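Local structure of (R)-2-hydroxyglutaryl-CoA dehydratase activating ATPase (Acidaminococcus fermentans, 1HUX) at residues Ala90-Ile103 with Gly207-Ala219. The protein hydrolyses ATP slowly to drive electron transfer from its dimer-shared [4Fe-4S] cluster, activating (R)-2-hydroxyglutaryl-CoA dehydratase in glutamate fermentation. Residues are numbered along the deposited sequence; the frame is centred on the assembly and turned at random.
Sequences ASFIWPNVHTVIDI and GIVKDVVMTGGVA. With ADP (adenosine-5'-diphosphate), chain D.
Val-213 packs against one face of the Trp-94 indole, its CG1 3.5 Å from the centroid of the six-membered ring in a CH-pi contact offset toward the rim. Ile-93 CG2 sits over the opposite face, so the ring is sandwiched between two aliphatic groups. With CG1 anti to its carbonyl carbon (chi1 -62°), Val-213 turns that methyl to the indole and to Val-97 CG1, while CG2 meets Val-100 CG2 at 3.6 Å. On the other sheet face, the side chains of Thr-99 and Val-212 run alongside one another, CG2 against CG1, and Ile-101 CD1 packs on Val-212 CG1. Further along, Ile-103 reaches Met-214 CE through CD1 and Val-218 CG2 through its own CG2.

Between these two layers of side chains, strands 99-103 and 212-215 run parallel, their axes 20° apart. Their ladder alternates from Val-213 N to Thr-99 O, Ile-101 N to Val-213 O, Thr-215 N to Ile-101 O and Ile-103 N to Thr-215 O (2.9 Å). Before the strands pair, Thr-99 OG1 accepts a hydrogen bond from the backbone N-H of Val-209 (N to OG1 2.8 Å), with an N-H...O angle of 157°, tying the incoming loop to the strand start. Asp-102 extends its carboxylate beside Thr-215, OD2 3.1 Å from CG2, while OD1 forms a salt bridge with Lys-109; Thr-215 OG1 is hydrogen-bonded to Asn-245 OD1. Gly-216, at positive phi, leads into Gly-217 and Val-218, which line the ADP pocket.

Strand 99-104 is the middle strand of one of the two mixed five-stranded sheets of this actin-fold ATPase; 212-215 follows it in parallel, then 236-237 also in parallel, while 107-114 flanks 99-104 antiparallel on its other edge. Helix 245-257 packs against Ala-90, Phe-92 and Ile-93, whereas helix 222-232 meets Met-214 and Ile-208.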
loop_
_atom_site.group_PDB
_atom_site.type_symbol
_atom_site.label_atom_id
_atom_site.label_comp_id
_atom_site.label_asym_id
_atom_site.label_seq_id
_atom_site.Cartn_x
_atom_site.Cartn_y
_atom_site.Cartn_z
ATOM N N ALA A 90 14.871 -7.284 24.784
ATOM C CA ALA A 90 15.951 -7.735 23.924
ATOM C C ALA A 90 17.189 -7.919 24.791
ATOM O O ALA A 90 17.860 -8.966 24.738
ATOM C CB ALA A 90 16.204 -6.704 22.837
ATOM N N SER A 91 17.447 -6.901 25.619
ATOM C CA SER A 91 18.608 -6.882 26.504
ATOM C C SER A 91 18.640 -8.039 27.464
ATOM O O SER A 91 19.713 -8.534 27.807
ATOM C CB SER A 91 18.668 -5.578 27.277
ATOM O OG SER A 91 18.996 -4.515 26.399
ATOM N N PHE A 92 17.462 -8.485 27.882
ATOM C CA PHE A 92 17.362 -9.613 28.798
ATOM C C PHE A 92 17.738 -10.902 28.068
ATOM O O PHE A 92 18.339 -11.800 28.649
ATOM C CB PHE A 92 15.929 -9.720 29.340
ATOM C CG PHE A 92 15.728 -10.853 30.317
ATOM C CD1 PHE A 92 15.917 -10.658 31.686
ATOM C CD2 PHE A 92 15.398 -12.130 29.861
ATOM C CE1 PHE A 92 15.785 -11.724 32.592
ATOM C CE2 PHE A 92 15.265 -13.202 30.751
ATOM C CZ PHE A 92 15.461 -12.998 32.122
ATOM N N ILE A 93 17.389 -10.982 26.788
ATOM C CA ILE A 93 17.683 -12.182 26.006
ATOM C C ILE A 93 19.092 -12.143 25.394
ATOM O O ILE A 93 19.822 -13.145 25.391
ATOM C CB ILE A 93 16.663 -12.358 24.850
ATOM C CG1 ILE A 93 15.242 -12.123 25.347
ATOM C CG2 ILE A 93 16.772 -13.748 24.270
ATOM C CD1 ILE A 93 14.234 -12.109 24.220
ATOM N N TRP A 94 19.457 -10.985 24.854
ATOM C CA TRP A 94 20.767 -10.816 24.236
ATOM C C TRP A 94 21.411 -9.581 24.835
ATOM O O TRP A 94 21.044 -8.451 24.501
ATOM C CB TRP A 94 20.613 -10.627 22.729
ATOM C CG TRP A 94 19.893 -11.739 22.019
ATOM C CD1 TRP A 94 20.398 -12.973 21.693
ATOM C CD2 TRP A 94 18.550 -11.705 21.519
ATOM N NE1 TRP A 94 19.446 -13.707 21.013
ATOM C CE2 TRP A 94 18.305 -12.954 20.891
ATOM C CE3 TRP A 94 17.530 -10.743 21.536
ATOM C CZ2 TRP A 94 17.083 -13.266 20.286
ATOM C CZ3 TRP A 94 16.307 -11.051 20.933
ATOM C CH2 TRP A 94 16.099 -12.306 20.316
ATOM N N PRO A 95 22.382 -9.787 25.734
ATOM C CA PRO A 95 23.107 -8.704 26.414
ATOM C C PRO A 95 23.757 -7.675 25.487
ATOM O O PRO A 95 23.768 -6.484 25.785
ATOM C CB PRO A 95 24.141 -9.452 27.245
ATOM C CG PRO A 95 23.467 -10.788 27.507
ATOM C CD PRO A 95 22.853 -11.110 26.185
ATOM N N ASN A 96 24.270 -8.134 24.353
ATOM C CA ASN A 96 24.949 -7.243 23.419
ATOM C C ASN A 96 24.108 -6.630 22.312
ATOM O O ASN A 96 24.646 -6.125 21.322
ATOM C CB ASN A 96 26.133 -7.975 22.808
ATOM C CG ASN A 96 27.069 -8.515 23.864
ATOM O OD1 ASN A 96 27.408 -7.805 24.813
ATOM N ND2 ASN A 96 27.496 -9.769 23.710
ATOM N N VAL A 97 22.792 -6.666 22.465
ATOM C CA VAL A 97 21.935 -6.081 21.449
ATOM C C VAL A 97 22.248 -4.608 21.365
ATOM O O VAL A 97 22.677 -3.998 22.342
ATOM C CB VAL A 97 20.429 -6.210 21.789
ATOM C CG1 VAL A 97 20.015 -7.645 21.725
ATOM C CG2 VAL A 97 20.139 -5.628 23.172
ATOM N N HIS A 98 22.029 -4.041 20.188
ATOM C CA HIS A 98 22.242 -2.616 19.967
ATOM C C HIS A 98 21.245 -2.194 18.916
ATOM O O HIS A 98 20.898 -1.018 18.790
ATOM C CB HIS A 98 23.669 -2.359 19.506
ATOM C CG HIS A 98 24.671 -2.382 20.623
ATOM N ND1 HIS A 98 24.680 -1.445 21.639
ATOM C CD2 HIS A 98 25.701 -3.226 20.882
ATOM C CE1 HIS A 98 25.672 -1.710 22.469
ATOM N NE2 HIS A 98 26.309 -2.786 22.032
ATOM N N THR A 99 20.768 -3.195 18.185
ATOM C CA THR A 99 19.790 -2.983 17.132
ATOM C C THR A 99 18.733 -4.079 17.188
ATOM O O THR A 99 19.046 -5.282 17.160
ATOM C CB THR A 99 20.464 -2.969 15.716
ATOM O OG1 THR A 99 21.341 -1.834 15.606
ATOM C CG2 THR A 99 19.407 -2.879 14.626
ATOM N N VAL A 100 17.478 -3.648 17.269
ATOM C CA VAL A 100 16.347 -4.565 17.346
ATOM C C VAL A 100 15.368 -4.352 16.202
ATOM O O VAL A 100 14.793 -3.271 16.042
ATOM C CB VAL A 100 15.552 -4.398 18.691
ATOM C CG1 VAL A 100 14.344 -5.305 18.684
ATOM C CG2 VAL A 100 16.427 -4.746 19.901
ATOM N N ILE A 101 15.182 -5.390 15.402
ATOM C CA ILE A 101 14.234 -5.316 14.304
ATOM C C ILE A 101 12.955 -6.021 14.748
ATOM O O ILE A 101 12.964 -7.235 14.941
ATOM C CB ILE A 101 14.775 -6.024 13.059
ATOM C CG1 ILE A 101 16.074 -5.357 12.625
ATOM C CG2 ILE A 101 13.752 -5.953 11.938
ATOM C CD1 ILE A 101 16.725 -6.026 11.443
ATOM N N ASP A 102 11.870 -5.264 14.916
ATOM C CA ASP A 102 10.596 -5.836 15.358
ATOM C C ASP A 102 9.495 -5.759 14.321
ATOM O O ASP A 102 8.941 -4.679 14.066
ATOM C CB ASP A 102 10.105 -5.139 16.637
ATOM C CG ASP A 102 8.682 -5.545 17.024
ATOM O OD1 ASP A 102 7.807 -4.652 17.105
ATOM O OD2 ASP A 102 8.449 -6.760 17.242
ATOM N N ILE A 103 9.162 -6.905 13.732
ATOM C CA ILE A 103 8.107 -6.941 12.723
ATOM C C ILE A 103 6.878 -7.603 13.312
ATOM O O ILE A 103 6.928 -8.760 13.744
ATOM C CB ILE A 103 8.520 -7.754 11.444
ATOM C CG1 ILE A 103 9.816 -7.201 10.842
ATOM C CG2 ILE A 103 7.412 -7.658 10.392
ATOM C CD1 ILE A 103 10.322 -7.991 9.636
ATOM N N GLY A 207 20.666 2.680 11.335
ATOM C CA GLY A 207 21.994 2.120 11.324
ATOM C C GLY A 207 22.059 0.782 12.006
ATOM O O GLY A 207 21.695 0.658 13.171
ATOM N N ILE A 208 22.529 -0.222 11.277
ATOM C CA ILE A 208 22.650 -1.548 11.842
ATOM C C ILE A 208 23.865 -1.673 12.714
ATOM O O ILE A 208 24.996 -1.755 12.214
ATOM C CB ILE A 208 22.763 -2.633 10.772
ATOM C CG1 ILE A 208 21.409 -2.826 10.106
ATOM C CG2 ILE A 208 23.253 -3.934 11.384
ATOM C CD1 ILE A 208 21.273 -2.053 8.815
ATOM N N VAL A 209 23.658 -1.699 14.017
ATOM C CA VAL A 209 24.783 -1.869 14.894
ATOM C C VAL A 209 24.951 -3.343 15.194
ATOM O O VAL A 209 24.090 -4.165 14.919
ATOM C CB VAL A 209 24.593 -1.123 16.228
ATOM C CG1 VAL A 209 25.809 -1.381 17.146
ATOM C CG2 VAL A 209 24.441 0.355 15.938
ATOM N N LYS A 210 26.087 -3.633 15.785
ATOM C CA LYS A 210 26.461 -4.945 16.193
ATOM C C LYS A 210 25.431 -5.621 17.050
ATOM O O LYS A 210 24.801 -5.014 17.889
ATOM C CB LYS A 210 27.769 -4.842 16.937
ATOM C CG LYS A 210 28.767 -5.730 16.279
ATOM C CD LYS A 210 30.215 -5.485 16.674
ATOM C CE LYS A 210 30.983 -6.515 15.855
ATOM N NZ LYS A 210 32.465 -6.451 16.081
ATOM N N ASP A 211 25.288 -6.919 16.809
ATOM C CA ASP A 211 24.330 -7.771 17.509
ATOM C C ASP A 211 22.904 -7.328 17.271
ATOM O O ASP A 211 22.235 -6.719 18.101
ATOM C CB ASP A 211 24.687 -7.854 18.986
ATOM C CG ASP A 211 25.400 -9.135 19.322
ATOM O OD1 ASP A 211 24.753 -10.190 19.157
ATOM O OD2 ASP A 211 26.594 -9.112 19.682
ATOM N N VAL A 212 22.457 -7.614 16.044
ATOM C CA VAL A 212 21.133 -7.318 15.573
ATOM C C VAL A 212 20.228 -8.476 15.959
ATOM O O VAL A 212 20.603 -9.634 15.794
ATOM C CB VAL A 212 21.120 -7.166 14.026
ATOM C CG1 VAL A 212 19.714 -6.691 13.565
ATOM C CG2 VAL A 212 22.152 -6.184 13.588
ATOM N N VAL A 213 19.052 -8.173 16.482
ATOM C CA VAL A 213 18.108 -9.240 16.842
ATOM C C VAL A 213 16.739 -8.952 16.251
ATOM O O VAL A 213 16.300 -7.793 16.186
ATOM C CB VAL A 213 17.944 -9.384 18.362
ATOM C CG1 VAL A 213 19.271 -9.761 18.974
ATOM C CG2 VAL A 213 17.439 -8.082 18.937
ATOM N N MET A 214 16.081 -10.008 15.787
ATOM C CA MET A 214 14.761 -9.856 15.210
ATOM C C MET A 214 13.719 -10.281 16.249
ATOM O O MET A 214 13.830 -11.326 16.906
ATOM C CB MET A 214 14.656 -10.686 13.934
ATOM C CG MET A 214 13.322 -10.564 13.261
ATOM S SD MET A 214 13.291 -11.472 11.740
ATOM C CE MET A 214 12.187 -10.365 10.756
ATOM N N THR A 215 12.716 -9.427 16.389
ATOM C CA THR A 215 11.636 -9.594 17.343
ATOM C C THR A 215 10.267 -9.481 16.691
ATOM O O THR A 215 10.120 -8.874 15.628
ATOM C CB THR A 215 11.776 -8.535 18.428
ATOM O OG1 THR A 215 12.737 -8.995 19.374
ATOM C CG2 THR A 215 10.472 -8.258 19.101
ATOM N N GLY A 216 9.261 -10.063 17.329
ATOM C CA GLY A 216 7.920 -10.012 16.777
ATOM C C GLY A 216 7.491 -11.380 16.291
ATOM O O GLY A 216 8.291 -12.322 16.261
ATOM N N GLY A 217 6.229 -11.507 15.907
ATOM C CA GLY A 217 5.766 -12.801 15.455
ATOM C C GLY A 217 6.438 -13.211 14.171
ATOM O O GLY A 217 6.868 -14.360 14.030
ATOM N N VAL A 218 6.538 -12.276 13.231
ATOM C CA VAL A 218 7.166 -12.577 11.954
ATOM C C VAL A 218 8.598 -13.078 12.161
ATOM O O VAL A 218 9.191 -13.701 11.278
ATOM C CB VAL A 218 7.176 -11.339 11.046
ATOM C CG1 VAL A 218 7.719 -11.703 9.684
ATOM C CG2 VAL A 218 5.764 -10.784 10.928
ATOM N N ALA A 219 9.144 -12.816 13.345
ATOM C CA ALA A 219 10.500 -13.229 13.651
ATOM C C ALA A 219 10.681 -14.714 13.362
ATOM O O ALA A 219 11.735 -15.145 12.887
ATOM C CB ALA A 219 10.818 -12.930 15.102
HETATM P PB ADP D . 1.174 -7.198 17.271
HETATM O O1B ADP D . 2.356 -6.326 16.952
HETATM O O2B ADP D . 1.047 -7.606 18.770
HETATM O O3B ADP D . -0.135 -6.699 16.686
HETATM P PA ADP D . 2.551 -9.612 16.784
HETATM O O1A ADP D . 2.124 -10.625 17.812
HETATM O O2A ADP D . 3.883 -9.019 16.909
HETATM O O3A ADP D . 1.407 -8.511 16.643
HETATM O "O5'" ADP D . 2.325 -10.230 15.369
HETATM C "C5'" ADP D . 3.082 -11.251 14.987
HETATM C "C4'" ADP D . 3.037 -11.510 13.528
HETATM O "O4'" ADP D . 3.740 -12.758 13.252
HETATM C "C3'" ADP D . 1.609 -11.642 12.769
HETATM O "O3'" ADP D . 1.673 -11.118 11.420
HETATM C "C2'" ADP D . 1.430 -13.143 12.887
HETATM O "O2'" ADP D . 0.561 -13.809 11.913
HETATM C "C1'" ADP D . 2.864 -13.625 12.711
HETATM N N9 ADP D . 3.137 -15.043 13.042
HETATM C C8 ADP D . 2.727 -15.663 14.150
HETATM N N7 ADP D . 3.098 -16.872 14.199
HETATM C C5 ADP D . 3.807 -17.072 13.021
HETATM C C6 ADP D . 4.511 -18.187 12.451
HETATM N N6 ADP D . 4.580 -19.406 13.057
HETATM N N1 ADP D . 5.126 -18.005 11.245
HETATM C C2 ADP D . 5.053 -16.810 10.640
HETATM N N3 ADP D . 4.425 -15.709 11.100
HETATM C C4 ADP D . 3.822 -15.913 12.300
#